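Long-range contacts in proteasome assembly chaperone family protein (Thermoplasma acidophilum, PDB 3GAA), which is of unknown function but belongs to the PAC2 family and may act as a chaperone of proteasome assembly: residues A[123-128]-A[201-206]; A[139-144]-A[154-159]. All coordinates share one frame; numbering follows the deposited sequence.

Contact 1: residues A[123-128]-A[201-206]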
ATOM      1  N   VAL A 123     -12.693 -20.649 -27.366  1.00 32.88           N
ATOM      2  CA  VAL A 123     -12.634 -20.734 -28.810  1.00 32.16           C
ATOM      3  C   VAL A 123     -12.742 -19.338 -29.315  1.00 32.72           C
ATOM      4  O   VAL A 123     -13.635 -18.622 -28.899  1.00 32.80           O
ATOM      5  CB  VAL A 123     -13.802 -21.532 -29.337  1.00 32.00           C
ATOM      6  CG1 VAL A 123     -13.697 -21.663 -30.777  1.00 29.11           C
ATOM      7  CG2 VAL A 123     -13.844 -22.884 -28.674  1.00 30.85           C
ATOM      8  N   ILE A 124     -11.842 -18.915 -30.196  1.00 33.23           N
ATOM      9  CA  ILE A 124     -11.966 -17.563 -30.784  1.00 33.69           C
ATOM     10  C   ILE A 124     -12.480 -17.629 -32.217  1.00 34.47           C
ATOM     11  O   ILE A 124     -11.914 -18.348 -33.072  1.00 34.11           O
ATOM     12  CB  ILE A 124     -10.685 -16.793 -30.761  1.00 33.47           C
ATOM     13  CG1 ILE A 124     -10.246 -16.594 -29.317  1.00 33.75           C
ATOM     14  CG2 ILE A 124     -10.908 -15.473 -31.400  1.00 31.72           C
ATOM     15  CD1 ILE A 124      -8.765 -16.833 -29.118  1.00 34.24           C
ATOM     16  N   MET A 125     -13.576 -16.900 -32.456  1.00 34.97           N
ATOM     17  CA  MET A 125     -14.331 -17.031 -33.697  1.00 35.41           C
ATOM     18  C   MET A 125     -13.931 -15.949 -34.619  1.00 36.24           C
ATOM     19  O   MET A 125     -14.000 -14.802 -34.248  1.00 36.73           O
ATOM     20  CB  MET A 125     -15.816 -16.915 -33.440  1.00 35.01           C
ATOM     21  CG  MET A 125     -16.431 -18.198 -32.844  1.00 35.65           C
ATOM     22  SD  MET A 125     -17.982 -17.950 -31.927  1.00 29.34           S
ATOM     23  CE  MET A 125     -18.806 -19.369 -32.494  1.00 35.25           C
ATOM     24  N   GLU A 126     -13.512 -16.279 -35.828  1.00 37.60           N
ATOM     25  CA  GLU A 126     -13.249 -15.210 -36.757  1.00 39.09           C
ATOM     26  C   GLU A 126     -13.363 -15.504 -38.234  1.00 38.64           C
ATOM     27  O   GLU A 126     -13.444 -16.629 -38.670  1.00 38.36           O
ATOM     28  CB  GLU A 126     -11.939 -14.483 -36.418  1.00 40.06           C
ATOM     29  CG  GLU A 126     -10.704 -15.318 -36.297  1.00 45.55           C
ATOM     30  CD  GLU A 126      -9.605 -14.605 -35.499  1.00 52.65           C
ATOM     31  OE1 GLU A 126      -8.384 -14.683 -35.851  1.00 58.37           O
ATOM     32  OE2 GLU A 126      -9.976 -13.969 -34.489  1.00 58.75           O
ATOM     33  N   GLY A 127     -13.420 -14.419 -38.986  1.00 39.70           N
ATOM     34  CA  GLY A 127     -13.353 -14.452 -40.446  1.00 40.65           C
ATOM     35  C   GLY A 127     -12.059 -13.861 -40.997  1.00 40.78           C
ATOM     36  O   GLY A 127     -11.397 -13.075 -40.317  1.00 41.22           O
ATOM     37  N   SER A 128     -11.688 -14.278 -42.204  1.00 41.10           N
ATOM     38  CA  SER A 128     -10.547 -13.704 -42.946  1.00 41.79           C
ATOM     39  C   SER A 128     -11.091 -13.129 -44.216  1.00 41.63           C
ATOM     40  O   SER A 128     -12.014 -13.697 -44.780  1.00 41.27           O
ATOM     41  CB  SER A 128      -9.466 -14.749 -43.266  1.00 41.65           C
ATOM     42  OG  SER A 128     -10.006 -15.922 -43.874  1.00 43.18           O
ATOM     43  N   SER A 201     -20.506 -21.737 -41.249  1.00 24.20           N
ATOM     44  CA  SER A 201     -19.360 -22.644 -41.135  1.00 25.12           C
ATOM     45  C   SER A 201     -18.695 -22.694 -39.774  1.00 26.16           C
ATOM     46  O   SER A 201     -18.237 -23.797 -39.322  1.00 25.95           O
ATOM     47  CB  SER A 201     -18.287 -22.205 -42.061  1.00 25.16           C
ATOM     48  OG  SER A 201     -18.801 -22.171 -43.356  1.00 28.68           O
ATOM     49  N   ILE A 202     -18.578 -21.502 -39.168  1.00 26.38           N
ATOM     50  CA  ILE A 202     -17.976 -21.363 -37.863  1.00 27.45           C
ATOM     51  C   ILE A 202     -18.856 -22.093 -36.871  1.00 28.27           C
ATOM     52  O   ILE A 202     -18.335 -22.807 -36.014  1.00 28.84           O
ATOM     53  CB  ILE A 202     -17.801 -19.860 -37.434  1.00 28.13           C
ATOM     54  CG1 ILE A 202     -16.322 -19.399 -37.360  1.00 29.70           C
ATOM     55  CG2 ILE A 202     -18.320 -19.634 -36.005  1.00 28.60           C
ATOM     56  CD1 ILE A 202     -15.530 -19.423 -38.620  1.00 31.54           C
ATOM     57  N   ILE A 203     -20.186 -21.941 -36.990  1.00 28.69           N
ATOM     58  CA  ILE A 203     -21.127 -22.629 -36.083  1.00 29.16           C
ATOM     59  C   ILE A 203     -21.047 -24.157 -36.254  1.00 29.51           C
ATOM     60  O   ILE A 203     -21.250 -24.932 -35.320  1.00 29.19           O
ATOM     61  CB  ILE A 203     -22.637 -22.158 -36.226  1.00 28.91           C
ATOM     62  CG1 ILE A 203     -22.863 -20.740 -35.705  1.00 27.14           C
ATOM     63  CG2 ILE A 203     -23.516 -23.022 -35.407  1.00 28.87           C
ATOM     64  CD1 ILE A 203     -22.132 -20.470 -34.471  1.00 28.90           C
ATOM     65  N   GLU A 204     -20.765 -24.599 -37.455  1.00 29.89           N
ATOM     66  CA  GLU A 204     -20.673 -26.011 -37.669  1.00 30.60           C
ATOM     67  C   GLU A 204     -19.368 -26.526 -37.118  1.00 29.92           C
ATOM     68  O   GLU A 204     -19.323 -27.636 -36.592  1.00 29.64           O
ATOM     69  CB  GLU A 204     -20.728 -26.296 -39.148  1.00 31.79           C
ATOM     70  CG  GLU A 204     -22.086 -26.128 -39.755  1.00 35.92           C
ATOM     71  CD  GLU A 204     -22.228 -26.807 -41.145  1.00 42.83           C
ATOM     72  OE1 GLU A 204     -21.315 -27.593 -41.569  1.00 45.35           O
ATOM     73  OE2 GLU A 204     -23.290 -26.563 -41.796  1.00 46.99           O
ATOM     74  N   ALA A 205     -18.299 -25.738 -37.291  1.00 29.73           N
ATOM     75  CA  ALA A 205     -16.988 -26.004 -36.638  1.00 29.10           C
ATOM     76  C   ALA A 205     -17.216 -26.226 -35.135  1.00 28.63           C
ATOM     77  O   ALA A 205     -16.900 -27.273 -34.580  1.00 28.12           O
ATOM     78  CB  ALA A 205     -16.024 -24.853 -36.863  1.00 28.13           C
ATOM     79  N   ILE A 206     -17.847 -25.264 -34.494  1.00 28.34           N
ATOM     80  CA  ILE A 206     -18.081 -25.408 -33.093  1.00 28.78           C
ATOM     81  C   ILE A 206     -18.872 -26.670 -32.741  1.00 28.75           C
ATOM     82  O   ILE A 206     -18.543 -27.318 -31.759  1.00 28.74           O
ATOM     83  CB  ILE A 206     -18.752 -24.210 -32.549  1.00 28.90           C
ATOM     84  CG1 ILE A 206     -17.764 -23.057 -32.551  1.00 29.74           C
ATOM     85  CG2 ILE A 206     -19.248 -24.472 -31.148  1.00 29.20           C
ATOM     86  CD1 ILE A 206     -18.482 -21.811 -32.243  1.00 32.86           C
TER
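Ile202 and Ile206, which both pack on Met125, are tied to each other by a backbone hydrogen bond from Ile206 N to Ile202 O of 2.9 Å. This is one turn of the helix 196-210 laid against a face of the mixed sheet in an alpha/beta fold. It covers the interior strand 121-130, and the axes of the segments 201-206 and 123-128 run roughly antiparallel (152°) and approach to 9.5 Å. The meeting of the two elements is apolar. Met125 points toward the helix, with CG beside its own backbone N and anti to the carbonyl carbon (chi1 -77°). CG stands 4.0 Å from CG2 of Ile202, and SD lies 3.9 Å from CD1 of Ile206, whose side chain crosses that of Met125 at about a right angle. The exact place of the Met125 methyl is doubtful, because CE is modelled too near CD1 of Ile206, and its approach to the end of Ile203 is therefore doubtful too. Around this cluster Ala43 of the helix 39-51 touches both Met125 and Ile202, while Leu30 of the neighbouring strand 28-32 touches Met125 and Ile206, extending the apolar packing between sheet and helices. The CB of Glu126 points away from the helix, and the residue meets it through its backbone: its carbonyl O is 3.5 Å from the CD1 methyl of Ile202.

Contact 2: residues A[139-144]-A[154-159]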
ATOM      1  N   VAL A 139     -13.050 -24.298 -43.342  1.00 35.88           N
ATOM      2  CA  VAL A 139     -12.746 -23.730 -42.044  1.00 34.35           C
ATOM      3  C   VAL A 139     -11.294 -24.010 -41.689  1.00 32.68           C
ATOM      4  O   VAL A 139     -10.807 -25.094 -41.883  1.00 30.68           O
ATOM      5  CB  VAL A 139     -13.698 -24.215 -40.915  1.00 33.93           C
ATOM      6  CG1 VAL A 139     -13.308 -23.574 -39.590  1.00 33.12           C
ATOM      7  CG2 VAL A 139     -15.075 -23.811 -41.211  1.00 33.56           C
ATOM      8  N   PHE A 140     -10.627 -23.009 -41.138  1.00 32.13           N
ATOM      9  CA  PHE A 140      -9.296 -23.224 -40.616  1.00 32.07           C
ATOM     10  C   PHE A 140      -9.317 -23.112 -39.158  1.00 32.05           C
ATOM     11  O   PHE A 140     -10.265 -22.586 -38.590  1.00 31.55           O
ATOM     12  CB  PHE A 140      -8.300 -22.248 -41.199  1.00 31.76           C
ATOM     13  CG  PHE A 140      -8.281 -22.277 -42.651  1.00 30.43           C
ATOM     14  CD1 PHE A 140      -7.550 -23.256 -43.320  1.00 32.46           C
ATOM     15  CD2 PHE A 140      -9.081 -21.426 -43.363  1.00 28.46           C
ATOM     16  CE1 PHE A 140      -7.570 -23.332 -44.747  1.00 32.48           C
ATOM     17  CE2 PHE A 140      -9.098 -21.467 -44.777  1.00 30.52           C
ATOM     18  CZ  PHE A 140      -8.343 -22.419 -45.474  1.00 28.60           C
ATOM     19  N   ALA A 141      -8.259 -23.648 -38.576  1.00 33.21           N
ATOM     20  CA  ALA A 141      -8.035 -23.668 -37.149  1.00 34.18           C
ATOM     21  C   ALA A 141      -6.604 -23.262 -36.789  1.00 35.68           C
ATOM     22  O   ALA A 141      -5.617 -23.708 -37.419  1.00 36.92           O
ATOM     23  CB  ALA A 141      -8.283 -25.035 -36.627  1.00 33.75           C
ATOM     24  N   VAL A 142      -6.472 -22.453 -35.737  1.00 36.61           N
ATOM     25  CA  VAL A 142      -5.232 -22.458 -35.001  1.00 36.28           C
ATOM     26  C   VAL A 142      -5.507 -23.135 -33.668  1.00 36.66           C
ATOM     27  O   VAL A 142      -6.371 -22.712 -32.939  1.00 36.98           O
ATOM     28  CB  VAL A 142      -4.571 -21.085 -34.904  1.00 36.46           C
ATOM     29  CG1 VAL A 142      -5.323 -20.012 -35.722  1.00 35.23           C
ATOM     30  CG2 VAL A 142      -4.328 -20.731 -33.465  1.00 36.23           C
ATOM     31  N   ALA A 143      -4.823 -24.261 -33.428  1.00 36.88           N
ATOM     32  CA  ALA A 143      -4.882 -25.000 -32.166  1.00 36.88           C
ATOM     33  C   ALA A 143      -3.533 -25.690 -31.950  1.00 37.60           C
ATOM     34  O   ALA A 143      -2.651 -25.581 -32.766  1.00 37.52           O
ATOM     35  CB  ALA A 143      -6.007 -26.018 -32.182  1.00 35.55           C
ATOM     36  N   GLU A 144      -3.374 -26.396 -30.840  1.00 38.98           N
ATOM     37  CA  GLU A 144      -2.189 -27.216 -30.614  1.00 39.84           C
ATOM     38  C   GLU A 144      -2.271 -28.542 -31.333  1.00 40.61           C
ATOM     39  O   GLU A 144      -3.363 -29.020 -31.630  1.00 40.62           O
ATOM     40  CB  GLU A 144      -2.018 -27.466 -29.140  1.00 39.89           C
ATOM     41  CG  GLU A 144      -1.717 -26.167 -28.398  1.00 42.55           C
ATOM     42  CD  GLU A 144      -1.641 -26.359 -26.887  1.00 47.07           C
ATOM     43  OE1 GLU A 144      -2.728 -26.470 -26.222  1.00 51.57           O
ATOM     44  OE2 GLU A 144      -0.499 -26.395 -26.367  1.00 46.34           O
ATOM     45  N   ALA A 154     -11.569 -34.141 -39.229  1.00 43.01           N
ATOM     46  CA  ALA A 154     -12.880 -33.495 -39.309  1.00 42.12           C
ATOM     47  C   ALA A 154     -13.028 -32.621 -40.534  1.00 41.80           C
ATOM     48  O   ALA A 154     -14.092 -32.039 -40.733  1.00 41.79           O
ATOM     49  CB  ALA A 154     -13.132 -32.671 -38.069  1.00 41.50           C
ATOM     50  N   GLY A 155     -11.968 -32.494 -41.337  1.00 41.65           N
ATOM     51  CA  GLY A 155     -11.987 -31.616 -42.525  1.00 41.34           C
ATOM     52  C   GLY A 155     -11.467 -30.200 -42.274  1.00 41.14           C
ATOM     53  O   GLY A 155     -11.274 -29.451 -43.214  1.00 41.78           O
ATOM     54  N   ILE A 156     -11.228 -29.833 -41.015  1.00 40.66           N
ATOM     55  CA  ILE A 156     -10.741 -28.504 -40.668  1.00 40.20           C
ATOM     56  C   ILE A 156      -9.238 -28.490 -40.899  1.00 40.31           C
ATOM     57  O   ILE A 156      -8.515 -29.302 -40.364  1.00 40.49           O
ATOM     58  CB  ILE A 156     -11.024 -28.177 -39.185  1.00 40.17           C
ATOM     59  CG1 ILE A 156     -12.503 -28.450 -38.823  1.00 39.91           C
ATOM     60  CG2 ILE A 156     -10.652 -26.744 -38.868  1.00 39.44           C
ATOM     61  CD1 ILE A 156     -12.854 -28.191 -37.326  1.00 38.30           C
ATOM     62  N   GLN A 157      -8.764 -27.563 -41.696  1.00 40.90           N
ATOM     63  CA  GLN A 157      -7.341 -27.461 -41.955  1.00 42.00           C
ATOM     64  C   GLN A 157      -6.698 -26.313 -41.162  1.00 41.54           C
ATOM     65  O   GLN A 157      -7.404 -25.431 -40.638  1.00 40.22           O
ATOM     66  CB  GLN A 157      -7.035 -27.341 -43.462  1.00 43.16           C
ATOM     67  CG  GLN A 157      -8.248 -26.993 -44.430  1.00 46.29           C
ATOM     68  CD  GLN A 157      -7.806 -26.786 -45.910  1.00 49.22           C
ATOM     69  OE1 GLN A 157      -8.489 -26.122 -46.700  1.00 51.83           O
ATOM     70  NE2 GLN A 157      -6.656 -27.346 -46.269  1.00 50.05           N
ATOM     71  N   PRO A 158      -5.350 -26.365 -41.021  1.00 41.30           N
ATOM     72  CA  PRO A 158      -4.576 -25.433 -40.184  1.00 40.95           C
ATOM     73  C   PRO A 158      -4.497 -24.110 -40.818  1.00 41.58           C
ATOM     74  O   PRO A 158      -4.177 -24.044 -41.982  1.00 42.31           O
ATOM     75  CB  PRO A 158      -3.192 -26.060 -40.179  1.00 40.41           C
ATOM     76  CG  PRO A 158      -3.446 -27.485 -40.334  1.00 40.15           C
ATOM     77  CD  PRO A 158      -4.559 -27.570 -41.316  1.00 40.80           C
ATOM     78  N   ALA A 159      -4.779 -23.042 -40.091  1.00 42.50           N
ATOM     79  CA  ALA A 159      -4.729 -21.705 -40.707  1.00 43.12           C
ATOM     80  C   ALA A 159      -3.369 -21.486 -41.292  1.00 44.00           C
ATOM     81  O   ALA A 159      -2.405 -22.044 -40.821  1.00 42.89           O
ATOM     82  CB  ALA A 159      -5.014 -20.655 -39.709  1.00 42.37           C
TER
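Ala141 is gripped through both its backbone polar atoms: its O accepts the nearly straight hydrogen bond from Ala159 N (2.9 Å, 167° at the hydrogen), with the donor well above the carbonyl plane, and its N donates to Gln157 O at 2.9 Å. A longer bond, Gln157 N to Val139 O at 3.2 Å, completes the parallel ladder of a beta-alpha-beta crossover. Beside it Phe140 and Gln157 lie along one another on the same face of the sheet, the ring and the amide plane inclined by 27°. With CG anti to the carbonyl carbon (chi1 -55°), the ring sets CE1 3.5 Å from OE1 of Gln157, while Phe140 CB rests 3.9 Å from CB of Ala159. A serine in place of Phe140 would probably leave the extended Gln157 side chain without its apolar neighbour and free to turn. On the other face, CG2 of Ile156 packs 3.7 Å from CB of Ala141. Phe151 of the connecting helix 145-153 covers both Ala141 and Ile156. Strand 140-142 is bonded on its other edge to strand 181-190, through Ile186 and Ser184, and Leu75 of the second subunit packs on Val142.

Overall arrangement
Contacts 1 and 2 have their centres about 10 Å apart and belong to the same mixed sheet, with strand 181-190 lying between strands 121-130 and 140-142. Contact 1 is buried, its centre about 9 Å from the centre of the chain, whereas contact 2, centred about 17 Å from that point, lies at the end of the sheet within this chain, where strand 157-158 is outermost. Val139 joins them directly: its CG2 packs 3.7 Å from Ser201 O and its CG1 4.1 Å from Ala205 CB, so the helix of contact 1 also borders the start of contact 2. In sequence, the crossover of contact 2 falls wholly between the strand and the helix of contact 1.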